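Local coordinates for protein PA0821 (Pseudomonas aeruginosa, PDB 7DRG) that is probably an immunity protein of the type VI secretion system, protecting its producer from a putative effector toxin with a VRR-NUC nuclease domain, at residues K13-L18 with Y277-A282; F200-A203 with G207-V210; G29-I34 with W191-P196; W232-N237 with H295-I300. One frame throughout, in Å; residues are numbered along the deposited sequence.

Contact 1. Residues K13-L18 with Y277-A282; sequences KQPHLL and YIAGDA
With chi1 at 58°, His16 sets CG between its own backbone N and carbonyl carbon, and with chi1 at -69° Ile278 swings CG1 to the side away from its carbonyl and runs straight on to CD1. The two side chains therefore meet at about a right angle, the methyl end of one against the flat of the other. Ile278 CD1 stands almost squarely over the ring, 3.9 Å from the centroid of the His16 imidazole and 13° off its normal. This is a CH-pi contact, with His16 CG the nearest ring atom at 3.8 Å from Ile278 CD1. On the opposite side lies Gln14 NE2, which makes a weak hydrogen bond of 3.1 Å to His16 O; the ring thus has a methyl over the centre of one face and an amide nitrogen over the rim of the other. Its ND1 is buried by the contact and has no hydrogen-bond partner. A slender, unbranched CD1 tip suits this place because it can sit over the middle of a five-membered ring. The pair joins two irregular connections of the immunity-family fold, the link from helix 4-13 to strand 19-22 and the link from strand 267-272 to helix 288-297. Met205 and Leu38 pack beside the same two side chains. One residue earlier, Pro15 presents CG to Ala279 CB at 4.4 Å, a looser apolar touch at the surface. Pro15 also packs on Glu195 of the second subunit, while its carbonyl O accepts a hydrogen bond from Arg204 NE.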
loop_
_atom_site.group_PDB
_atom_site.type_symbol
_atom_site.label_atom_id
_atom_site.label_comp_id
_atom_site.label_asym_id
_atom_site.label_seq_id
_atom_site.Cartn_x
_atom_site.Cartn_y
_atom_site.Cartn_z
ATOM N N LYS B 13 9.602 5.077 -2.859
ATOM C CA LYS B 13 10.144 6.425 -2.745
ATOM C C LYS B 13 9.140 7.550 -2.959
ATOM O O LYS B 13 9.437 8.688 -2.583
ATOM C CB LYS B 13 11.310 6.611 -3.725
ATOM C CG LYS B 13 12.590 5.899 -3.298
ATOM C CD LYS B 13 13.601 5.861 -4.431
ATOM C CE LYS B 13 12.984 5.278 -5.690
ATOM N NZ LYS B 13 13.981 5.090 -6.777
ATOM N N GLN B 14 7.979 7.284 -3.543
ATOM C CA GLN B 14 6.967 8.323 -3.601
ATOM C C GLN B 14 5.597 7.694 -3.405
ATOM O O GLN B 14 5.382 6.534 -3.785
ATOM C CB GLN B 14 7.014 9.095 -4.929
ATOM C CG GLN B 14 6.574 8.306 -6.135
ATOM C CD GLN B 14 6.614 9.102 -7.437
ATOM O OE1 GLN B 14 7.252 10.147 -7.541
ATOM N NE2 GLN B 14 5.905 8.596 -8.442
ATOM N N PRO B 15 4.653 8.434 -2.819
ATOM C CA PRO B 15 3.365 7.824 -2.441
ATOM C C PRO B 15 2.524 7.376 -3.622
ATOM O O PRO B 15 1.813 6.369 -3.523
ATOM C CB PRO B 15 2.665 8.950 -1.662
ATOM C CG PRO B 15 3.761 9.874 -1.234
ATOM C CD PRO B 15 4.794 9.807 -2.310
ATOM N N HIS B 16 2.590 8.094 -4.741
ATOM C CA HIS B 16 1.612 7.993 -5.813
ATOM C C HIS B 16 2.183 7.302 -7.047
ATOM O O HIS B 16 3.393 7.284 -7.284
ATOM C CB HIS B 16 1.114 9.390 -6.209
ATOM C CG HIS B 16 2.211 10.311 -6.648
ATOM N ND1 HIS B 16 3.126 10.843 -5.766
ATOM C CD2 HIS B 16 2.555 10.775 -7.873
ATOM C CE1 HIS B 16 3.980 11.604 -6.426
ATOM N NE2 HIS B 16 3.655 11.581 -7.706
ATOM N N LEU B 17 1.272 6.731 -7.836
ATOM C CA LEU B 17 1.534 6.289 -9.201
ATOM C C LEU B 17 0.639 7.096 -10.128
ATOM O O LEU B 17 -0.567 7.194 -9.885
ATOM C CB LEU B 17 1.242 4.796 -9.389
ATOM C CG LEU B 17 2.119 3.730 -8.726
ATOM C CD1 LEU B 17 1.510 2.355 -8.940
ATOM C CD2 LEU B 17 3.537 3.770 -9.271
ATOM N N LEU B 18 1.222 7.666 -11.187
ATOM C CA LEU B 18 0.432 8.486 -12.107
ATOM C C LEU B 18 -0.477 7.636 -12.981
ATOM O O LEU B 18 -1.644 7.976 -13.183
ATOM C CB LEU B 18 1.350 9.340 -12.985
ATOM C CG LEU B 18 2.331 10.240 -12.239
ATOM C CD1 LEU B 18 3.194 11.029 -13.240
ATOM C CD2 LEU B 18 1.582 11.194 -11.295
ATOM N N TYR B 277 -3.305 18.653 -2.916
ATOM C CA TYR B 277 -2.263 17.935 -2.183
ATOM C C TYR B 277 -2.517 16.436 -2.228
ATOM O O TYR B 277 -3.604 15.976 -1.855
ATOM C CB TYR B 277 -2.205 18.371 -0.715
ATOM C CG TYR B 277 -1.531 19.699 -0.454
ATOM C CD1 TYR B 277 -2.178 20.895 -0.727
ATOM C CD2 TYR B 277 -0.259 19.754 0.110
ATOM C CE1 TYR B 277 -1.563 22.112 -0.476
ATOM C CE2 TYR B 277 0.358 20.963 0.367
ATOM C CZ TYR B 277 -0.299 22.142 0.068
ATOM O OH TYR B 277 0.305 23.359 0.320
ATOM N N ILE B 278 -1.504 15.684 -2.668
ATOM C CA ILE B 278 -1.532 14.225 -2.599
ATOM C C ILE B 278 -1.283 13.751 -1.174
ATOM O O ILE B 278 -1.984 12.873 -0.655
ATOM C CB ILE B 278 -0.489 13.632 -3.565
ATOM C CG1 ILE B 278 -0.887 13.867 -5.020
ATOM C CG2 ILE B 278 -0.276 12.150 -3.288
ATOM C CD1 ILE B 278 0.217 13.533 -6.012
ATOM N N ALA B 279 -0.280 14.329 -0.524
ATOM C CA ALA B 279 0.150 13.904 0.803
ATOM C C ALA B 279 0.861 15.081 1.463
ATOM O O ALA B 279 0.802 16.216 0.976
ATOM C CB ALA B 279 1.045 12.661 0.720
ATOM N N GLY B 280 1.537 14.807 2.576
ATOM C CA GLY B 280 2.188 15.847 3.346
ATOM C C GLY B 280 3.689 15.928 3.156
ATOM O O GLY B 280 4.167 16.302 2.081
ATOM N N ASP B 281 4.447 15.589 4.195
ATOM C CA ASP B 281 5.897 15.711 4.158
ATOM C C ASP B 281 6.504 14.437 4.734
ATOM O O ASP B 281 5.806 13.453 4.998
ATOM C CB ASP B 281 6.349 16.977 4.905
ATOM C CG ASP B 281 5.816 17.051 6.331
ATOM O OD1 ASP B 281 5.516 15.994 6.929
ATOM O OD2 ASP B 281 5.695 18.178 6.859
ATOM N N ALA B 282 7.822 14.464 4.943
ATOM C CA ALA B 282 8.507 13.300 5.493
ATOM C C ALA B 282 8.003 12.960 6.890
ATOM O O ALA B 282 7.981 11.784 7.274
ATOM C CB ALA B 282 10.015 13.543 5.516
#

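Contact 2. Residues F200-A203 with G207-V210; sequences FMAA and GLDV
Ala202 lies on the side of helix 191-204 that faces the returning chain, and Val210 CG2 comes against the flank of Ala202 CB at 3.5 Å, a tight approach for two methyl carbons. Leu208 comes in beside Val210 but reaches the helix differently. Its chi1 (179°) extends the side chain from the backbone N, and the unusual chi2 of 94° then turns CD2 over the helix backbone, 4.1 Å from Ala202 CA. The same methyl grazes Met201 CB at 4.4 Å. Met201, present as selenomethionine, offers little more than this CB here, since the far end of its side chain turns off toward Leu11 and Leu17. The two methyls from the returning chain also touch each other, with Leu208 CD2 and Val210 CG2 3.6 Å apart, and together they form a small apolar patch against the helix. No hydrogen bond crosses the contact. Alanine is apt on this helix face because so short a side chain lets the other chain come close, the CA atoms of Ala202 and Leu208 being 6.2 Å apart. Branched residues suit the positions opposite, where they fill the width of the interface. Between them, Asp209 points away from the helix and forms a salt bridge with Lys228, while Trp327 of helix 321-328 packs on both Ala202 and Val210. Such packing is that of a chain which leaves the C-terminal end of a helix, reverses and passes back across it obliquely in extended form, here between helix 191-204 and strand 182-186.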
loop_
_atom_site.group_PDB
_atom_site.type_symbol
_atom_site.label_atom_id
_atom_site.label_comp_id
_atom_site.label_asym_id
_atom_site.label_seq_id
_atom_site.Cartn_x
_atom_site.Cartn_y
_atom_site.Cartn_z
ATOM N N PHE B 200 -4.960 0.490 -2.439
ATOM C CA PHE B 200 -3.547 0.525 -2.081
ATOM C C PHE B 200 -3.032 1.957 -2.040
ATOM O O PHE B 200 -2.312 2.349 -1.115
ATOM C CB PHE B 200 -2.770 -0.322 -3.090
ATOM C CG PHE B 200 -1.280 -0.193 -3.005
ATOM C CD1 PHE B 200 -0.607 -0.428 -1.818
ATOM C CD2 PHE B 200 -0.547 0.114 -4.137
ATOM C CE1 PHE B 200 0.777 -0.337 -1.756
ATOM C CE2 PHE B 200 0.831 0.211 -4.083
ATOM C CZ PHE B 200 1.495 -0.010 -2.890
HETATM N N MSE B 201 -3.420 2.758 -3.021
HETATM C CA MSE B 201 -3.026 4.155 -3.074
HETATM C C MSE B 201 -3.627 4.974 -1.929
HETATM O O MSE B 201 -2.958 5.844 -1.366
HETATM C CB MSE B 201 -3.426 4.733 -4.429
HETATM C CG MSE B 201 -2.531 4.280 -5.565
HETATM SE SE MSE B 201 -0.693 4.834 -5.225
HETATM C CE MSE B 201 0.202 3.214 -5.690
ATOM N N ALA B 202 -4.883 4.681 -1.585
ATOM C CA ALA B 202 -5.580 5.442 -0.552
ATOM C C ALA B 202 -4.834 5.390 0.773
ATOM O O ALA B 202 -4.754 6.395 1.489
ATOM C CB ALA B 202 -6.998 4.906 -0.376
ATOM N N ALA B 203 -4.286 4.222 1.117
ATOM C CA ALA B 203 -3.565 4.082 2.374
ATOM C C ALA B 203 -2.291 4.919 2.411
ATOM O O ALA B 203 -1.811 5.239 3.501
ATOM C CB ALA B 203 -3.245 2.607 2.622
ATOM N N GLY B 207 -4.652 12.704 0.804
ATOM C CA GLY B 207 -5.382 13.698 0.037
ATOM C C GLY B 207 -6.148 13.158 -1.147
ATOM O O GLY B 207 -6.770 13.922 -1.889
ATOM N N LEU B 208 -6.134 11.848 -1.346
ATOM C CA LEU B 208 -6.790 11.235 -2.490
ATOM C C LEU B 208 -8.244 10.928 -2.165
ATOM O O LEU B 208 -8.534 10.314 -1.135
ATOM C CB LEU B 208 -6.061 9.946 -2.856
ATOM C CG LEU B 208 -6.690 9.223 -4.032
ATOM C CD1 LEU B 208 -5.976 9.661 -5.309
ATOM C CD2 LEU B 208 -6.635 7.715 -3.798
ATOM N N ASP B 209 -9.153 11.324 -3.053
ATOM C CA ASP B 209 -10.526 10.864 -2.945
ATOM C C ASP B 209 -10.650 9.459 -3.513
ATOM O O ASP B 209 -9.982 9.107 -4.486
ATOM C CB ASP B 209 -11.483 11.801 -3.688
ATOM C CG ASP B 209 -12.918 11.316 -3.631
ATOM O OD1 ASP B 209 -13.419 11.108 -2.504
ATOM O OD2 ASP B 209 -13.540 11.140 -4.705
ATOM N N VAL B 210 -11.534 8.661 -2.905
ATOM C CA VAL B 210 -11.735 7.260 -3.262
ATOM C C VAL B 210 -13.227 6.992 -3.391
ATOM O O VAL B 210 -14.042 7.577 -2.672
ATOM C CB VAL B 210 -11.102 6.325 -2.201
ATOM C CG1 VAL B 210 -11.443 4.867 -2.462
ATOM C CG2 VAL B 210 -9.597 6.527 -2.162
#

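Contact 3. Residues G29-I34 with W191-P196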
loop_
_atom_site.group_PDB
_atom_site.type_symbol
_atom_site.label_atom_id
_atom_site.label_comp_id
_atom_site.label_asym_id
_atom_site.label_seq_id
_atom_site.Cartn_x
_atom_site.Cartn_y
_atom_site.Cartn_z
ATOM N N GLY B 29 -2.397 -10.630 -12.185
ATOM C CA GLY B 29 -1.414 -9.673 -12.625
ATOM C C GLY B 29 -1.887 -8.734 -13.713
ATOM O O GLY B 29 -3.010 -8.829 -14.224
ATOM N N PRO B 30 -0.993 -7.834 -14.113
ATOM C CA PRO B 30 -1.384 -6.739 -15.007
ATOM C C PRO B 30 -1.879 -7.240 -16.351
ATOM O O PRO B 30 -1.421 -8.257 -16.876
ATOM C CB PRO B 30 -0.093 -5.924 -15.155
ATOM C CG PRO B 30 1.017 -6.833 -14.673
ATOM C CD PRO B 30 0.389 -7.688 -13.626
ATOM N N GLU B 31 -2.840 -6.505 -16.903
ATOM C CA GLU B 31 -3.397 -6.776 -18.218
ATOM C C GLU B 31 -3.171 -5.568 -19.116
ATOM O O GLU B 31 -2.742 -4.502 -18.669
ATOM C CB GLU B 31 -4.886 -7.130 -18.126
ATOM C CG GLU B 31 -5.119 -8.509 -17.539
ATOM C CD GLU B 31 -6.556 -8.742 -17.120
ATOM O OE1 GLU B 31 -7.443 -7.988 -17.570
ATOM O OE2 GLU B 31 -6.796 -9.683 -16.332
ATOM N N ASP B 32 -3.485 -5.746 -20.399
ATOM C CA ASP B 32 -3.072 -4.810 -21.444
ATOM C C ASP B 32 -4.062 -3.647 -21.592
ATOM O O ASP B 32 -4.602 -3.388 -22.664
ATOM C CB ASP B 32 -2.903 -5.559 -22.762
ATOM C CG ASP B 32 -2.115 -4.772 -23.788
ATOM O OD1 ASP B 32 -1.429 -3.806 -23.394
ATOM O OD2 ASP B 32 -2.188 -5.118 -24.987
ATOM N N TYR B 33 -4.290 -2.934 -20.489
ATOM C CA TYR B 33 -5.101 -1.720 -20.520
ATOM C C TYR B 33 -4.694 -0.860 -19.334
ATOM O O TYR B 33 -4.019 -1.325 -18.415
ATOM C CB TYR B 33 -6.609 -2.027 -20.495
ATOM C CG TYR B 33 -7.150 -2.509 -19.161
ATOM C CD1 TYR B 33 -7.050 -3.845 -18.791
ATOM C CD2 TYR B 33 -7.769 -1.632 -18.273
ATOM C CE1 TYR B 33 -7.547 -4.295 -17.577
ATOM C CE2 TYR B 33 -8.267 -2.074 -17.050
ATOM C CZ TYR B 33 -8.147 -3.412 -16.706
ATOM O OH TYR B 33 -8.627 -3.877 -15.497
ATOM N N ILE B 34 -5.102 0.406 -19.364
ATOM C CA ILE B 34 -4.816 1.334 -18.275
ATOM C C ILE B 34 -5.958 1.232 -17.268
ATOM O O ILE B 34 -7.092 1.615 -17.563
ATOM C CB ILE B 34 -4.653 2.771 -18.783
ATOM C CG1 ILE B 34 -3.536 2.844 -19.830
ATOM C CG2 ILE B 34 -4.388 3.712 -17.611
ATOM C CD1 ILE B 34 -3.426 4.203 -20.506
ATOM N N TRP B 191 -13.480 -1.677 -13.841
ATOM C CA TRP B 191 -13.109 -1.044 -12.577
ATOM C C TRP B 191 -13.028 -2.036 -11.421
ATOM O O TRP B 191 -12.289 -1.796 -10.457
ATOM C CB TRP B 191 -14.116 0.057 -12.249
ATOM C CG TRP B 191 -15.512 -0.391 -12.547
ATOM C CD1 TRP B 191 -16.189 -0.237 -13.725
ATOM C CD2 TRP B 191 -16.387 -1.111 -11.674
ATOM N NE1 TRP B 191 -17.435 -0.805 -13.633
ATOM C CE2 TRP B 191 -17.582 -1.348 -12.382
ATOM C CE3 TRP B 191 -16.278 -1.572 -10.359
ATOM C CZ2 TRP B 191 -18.664 -2.021 -11.818
ATOM C CZ3 TRP B 191 -17.349 -2.242 -9.802
ATOM C CH2 TRP B 191 -18.527 -2.461 -10.530
ATOM N N ASP B 192 -13.792 -3.132 -11.476
ATOM C CA ASP B 192 -13.709 -4.113 -10.399
ATOM C C ASP B 192 -12.310 -4.712 -10.305
ATOM O O ASP B 192 -11.864 -5.075 -9.210
ATOM C CB ASP B 192 -14.751 -5.216 -10.590
ATOM C CG ASP B 192 -14.887 -6.097 -9.366
ATOM O OD1 ASP B 192 -15.302 -5.581 -8.303
ATOM O OD2 ASP B 192 -14.583 -7.305 -9.466
ATOM N N ASN B 193 -11.602 -4.818 -11.436
ATOM C CA ASN B 193 -10.206 -5.246 -11.409
ATOM C C ASN B 193 -9.306 -4.218 -10.750
ATOM O O ASN B 193 -8.211 -4.562 -10.288
ATOM C CB ASN B 193 -9.666 -5.474 -12.824
ATOM C CG ASN B 193 -10.360 -6.599 -13.552
ATOM O OD1 ASN B 193 -10.989 -7.460 -12.941
ATOM N ND2 ASN B 193 -10.227 -6.607 -14.875
ATOM N N ASP B 194 -9.733 -2.959 -10.715
ATOM C CA ASP B 194 -8.828 -1.868 -10.443
ATOM C C ASP B 194 -9.111 -1.131 -9.146
ATOM O O ASP B 194 -8.256 -0.354 -8.711
ATOM C CB ASP B 194 -8.841 -0.905 -11.637
ATOM C CG ASP B 194 -8.375 -1.594 -12.908
ATOM O OD1 ASP B 194 -7.216 -2.058 -12.940
ATOM O OD2 ASP B 194 -9.178 -1.739 -13.849
ATOM N N GLU B 195 -10.253 -1.370 -8.504
ATOM C CA GLU B 195 -10.449 -0.876 -7.144
ATOM C C GLU B 195 -9.312 -1.251 -6.200
ATOM O O GLU B 195 -8.963 -0.420 -5.345
ATOM C CB GLU B 195 -11.785 -1.380 -6.580
ATOM C CG GLU B 195 -13.011 -0.783 -7.262
ATOM C CD GLU B 195 -14.314 -1.205 -6.607
ATOM O OE1 GLU B 195 -14.328 -2.249 -5.920
ATOM O OE2 GLU B 195 -15.327 -0.488 -6.777
ATOM N N PRO B 196 -8.701 -2.440 -6.279
ATOM C CA PRO B 196 -7.568 -2.708 -5.378
ATOM C C PRO B 196 -6.415 -1.738 -5.549
ATOM O O PRO B 196 -5.741 -1.415 -4.560
ATOM C CB PRO B 196 -7.167 -4.144 -5.744
ATOM C CG PRO B 196 -8.405 -4.751 -6.268
ATOM C CD PRO B 196 -9.110 -3.656 -7.009
#
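The hydroxyl of Tyr33, bonded to two neighbouring helix side chains, Asn193 and Asp194, fastens the loop ahead of strand 34-46 to the N-terminal part of helix 191-204. Tyr33 OH donates to Asp194 OD2 at 2.8 Å and in turn accepts from Asn193 ND2 at 3.2 Å, the latter bond being fairly straight (156° at the hydrogen) and lying in the amide plane. With one bond given and one received, the phenol oxygen is held from two directions, which suits tyrosine: a long rigid ring with a group at its end that can do both. Asp194 OD2 is met on its syn side and lies at the edge of the ring, 3.3 Å from Tyr33 CE2, with the carboxylate turned 74° from the ring plane. Its other oxygen, OD1, accepts from Asn23 N, so the acid also ties in the loop that follows strand 19-22. The loop reaches the helix through a sharp corner, an inverse gamma turn centred on Asp32, closed by a weak bond of 2.9 Å from Tyr33 N to Glu31 O. A chi1 of 73° turns the ring of Tyr33 back from that corner toward the helix, where OH can reach both partners. Glu31 crosses Asn193 at about a right angle, but its OE1 stays 4.1 Å from Asn193 ND2 and forms a salt bridge with Arg120 instead.

Contact 4. Residues W232-N237 with H295-I300; sequences WLTLLN and HALKGI
Strand 233-237 runs past the C-terminal end of helix 288-297 with 10.0 Å between Leu236 CA and Leu297 CA, a spacing that leaves room for one layer of side chains meeting end to end and no backbone bonding. Leu297 spans that gap and uses both its branches. CD2 meets Leu236 CD1 tip to tip at 4.1 Å, and CD1 reaches Thr234 CG2 at the same distance of 4.1 Å. Thr234 suits a buried strand position of this kind because its methyl faces the helix while OG1 is bonded back to Ser231 N. Locally the fold is layered, the strand and its neighbours having helices on both faces: Thr234 and Leu236 look toward helix 288-297, whereas Leu233 and Leu235 pack against helix 161-173. A 3-10 turn at 298-299 follows, with a bond of 2.9 Å from Ile300 N to Leu297 O. That turn brings Ile300 round to the strand. Its chi1 of 63° directs CG1 that way, and CD1 slants against Leu236 CD2 at 4.0 Å, leaving the two methyls of Leu236 shared between Leu297 and Ile300.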
loop_
_atom_site.group_PDB
_atom_site.type_symbol
_atom_site.label_atom_id
_atom_site.label_comp_id
_atom_site.label_asym_id
_atom_site.label_seq_id
_atom_site.Cartn_x
_atom_site.Cartn_y
_atom_site.Cartn_z
ATOM N N TRP B 232 -9.010 19.470 -1.822
ATOM C CA TRP B 232 -8.512 20.783 -2.235
ATOM C C TRP B 232 -9.652 21.788 -2.344
ATOM O O TRP B 232 -9.547 22.924 -1.865
ATOM C CB TRP B 232 -7.759 20.673 -3.564
ATOM C CG TRP B 232 -7.185 21.987 -4.015
ATOM C CD1 TRP B 232 -6.447 22.863 -3.263
ATOM C CD2 TRP B 232 -7.300 22.579 -5.318
ATOM N NE1 TRP B 232 -6.103 23.960 -4.016
ATOM C CE2 TRP B 232 -6.610 23.812 -5.281
ATOM C CE3 TRP B 232 -7.908 22.182 -6.510
ATOM C CZ2 TRP B 232 -6.510 24.647 -6.395
ATOM C CZ3 TRP B 232 -7.817 23.015 -7.614
ATOM C CH2 TRP B 232 -7.132 24.231 -7.552
ATOM N N LEU B 233 -10.753 21.384 -2.970
ATOM C CA LEU B 233 -11.972 22.174 -2.974
ATOM C C LEU B 233 -13.037 21.394 -2.217
ATOM O O LEU B 233 -13.139 20.173 -2.364
ATOM C CB LEU B 233 -12.439 22.476 -4.397
ATOM C CG LEU B 233 -11.384 23.007 -5.369
ATOM C CD1 LEU B 233 -12.018 23.343 -6.713
ATOM C CD2 LEU B 233 -10.682 24.240 -4.789
ATOM N N THR B 234 -13.794 22.094 -1.379
ATOM C CA THR B 234 -14.876 21.504 -0.606
ATOM C C THR B 234 -16.106 22.378 -0.768
ATOM O O THR B 234 -16.029 23.587 -0.547
ATOM C CB THR B 234 -14.492 21.389 0.870
ATOM O OG1 THR B 234 -13.235 20.706 0.970
ATOM C CG2 THR B 234 -15.544 20.585 1.630
ATOM N N LEU B 235 -17.232 21.777 -1.157
ATOM C CA LEU B 235 -18.468 22.516 -1.403
ATOM C C LEU B 235 -19.486 22.195 -0.314
ATOM O O LEU B 235 -19.796 21.024 -0.075
ATOM C CB LEU B 235 -19.045 22.192 -2.788
ATOM C CG LEU B 235 -20.286 23.002 -3.199
ATOM C CD1 LEU B 235 -20.326 23.140 -4.690
ATOM C CD2 LEU B 235 -21.573 22.330 -2.731
ATOM N N LEU B 236 -20.028 23.238 0.313
ATOM C CA LEU B 236 -21.103 23.112 1.287
ATOM C C LEU B 236 -22.285 23.942 0.817
ATOM O O LEU B 236 -22.118 25.125 0.517
ATOM C CB LEU B 236 -20.675 23.614 2.666
ATOM C CG LEU B 236 -19.357 23.112 3.255
ATOM C CD1 LEU B 236 -19.122 23.784 4.595
ATOM C CD2 LEU B 236 -19.359 21.598 3.409
ATOM N N ASN B 237 -23.471 23.337 0.769
ATOM C CA ASN B 237 -24.649 24.168 0.553
ATOM C C ASN B 237 -24.950 24.956 1.829
ATOM O O ASN B 237 -24.326 24.759 2.874
ATOM C CB ASN B 237 -25.848 23.328 0.091
ATOM C CG ASN B 237 -26.375 22.379 1.159
ATOM O OD1 ASN B 237 -25.723 22.114 2.171
ATOM N ND2 ASN B 237 -27.573 21.847 0.918
ATOM N N HIS B 295 -10.550 19.349 10.371
ATOM C CA HIS B 295 -10.820 19.612 11.781
ATOM C C HIS B 295 -12.025 20.534 11.949
ATOM O O HIS B 295 -12.875 20.306 12.818
ATOM C CB HIS B 295 -9.577 20.211 12.438
ATOM C CG HIS B 295 -9.664 20.293 13.930
ATOM N ND1 HIS B 295 -9.517 19.192 14.744
ATOM C CD2 HIS B 295 -9.886 21.345 14.753
ATOM C CE1 HIS B 295 -9.644 19.561 16.006
ATOM N NE2 HIS B 295 -9.866 20.864 16.039
ATOM N N ALA B 296 -12.123 21.568 11.109
ATOM C CA ALA B 296 -13.232 22.514 11.209
ATOM C C ALA B 296 -14.567 21.895 10.806
ATOM O O ALA B 296 -15.616 22.320 11.303
ATOM C CB ALA B 296 -12.955 23.743 10.342
ATOM N N LEU B 297 -14.557 20.906 9.913
ATOM C CA LEU B 297 -15.787 20.375 9.340
ATOM C C LEU B 297 -16.148 18.973 9.811
ATOM O O LEU B 297 -17.202 18.468 9.420
ATOM C CB LEU B 297 -15.695 20.378 7.809
ATOM C CG LEU B 297 -15.545 21.749 7.150
ATOM C CD1 LEU B 297 -15.570 21.615 5.631
ATOM C CD2 LEU B 297 -16.640 22.695 7.622
ATOM N N LYS B 298 -15.326 18.321 10.635
ATOM C CA LYS B 298 -15.619 16.925 10.942
ATOM C C LYS B 298 -16.900 16.756 11.750
ATOM O O LYS B 298 -17.440 15.644 11.805
ATOM C CB LYS B 298 -14.441 16.277 11.662
ATOM C CG LYS B 298 -14.074 16.893 12.991
ATOM C CD LYS B 298 -12.790 16.249 13.490
ATOM C CE LYS B 298 -12.472 16.636 14.918
ATOM N NZ LYS B 298 -11.207 15.986 15.353
ATOM N N GLY B 299 -17.405 17.828 12.359
ATOM C CA GLY B 299 -18.704 17.780 13.005
ATOM C C GLY B 299 -19.859 17.537 12.055
ATOM O O GLY B 299 -20.935 17.126 12.501
ATOM N N ILE B 300 -19.666 17.779 10.758
ATOM C CA ILE B 300 -20.699 17.508 9.766
ATOM C C ILE B 300 -20.269 16.414 8.785
ATOM O O ILE B 300 -20.790 16.334 7.683
ATOM C CB ILE B 300 -21.123 18.788 9.018
ATOM C CG1 ILE B 300 -19.958 19.390 8.218
ATOM C CG2 ILE B 300 -21.718 19.795 9.989
ATOM C CD1 ILE B 300 -20.398 20.339 7.100
#

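How the contacts relate
From the N terminus, the chain enters contact 1 just after helix 4-13 and contact 3 just before strand 34-46. Contact 3 closes first, when the chain arrives at helix 191-204; contact 2 then forms a short local reversal at the far end of the same helix. Both fall within the long loop that contact 1 closes at 277-282, in the connection ahead of helix 288-297. Contact 4 opens inside that loop and closes beyond it, tying strand 233-237 to the end of helix 288-297, so contacts 1 and 4 cross. Contacts 1 and 2 touch, with a probable hydrogen bond between Ile278 O and Gly207 N. Contacts 1, 2 and 3 also touch the second subunit.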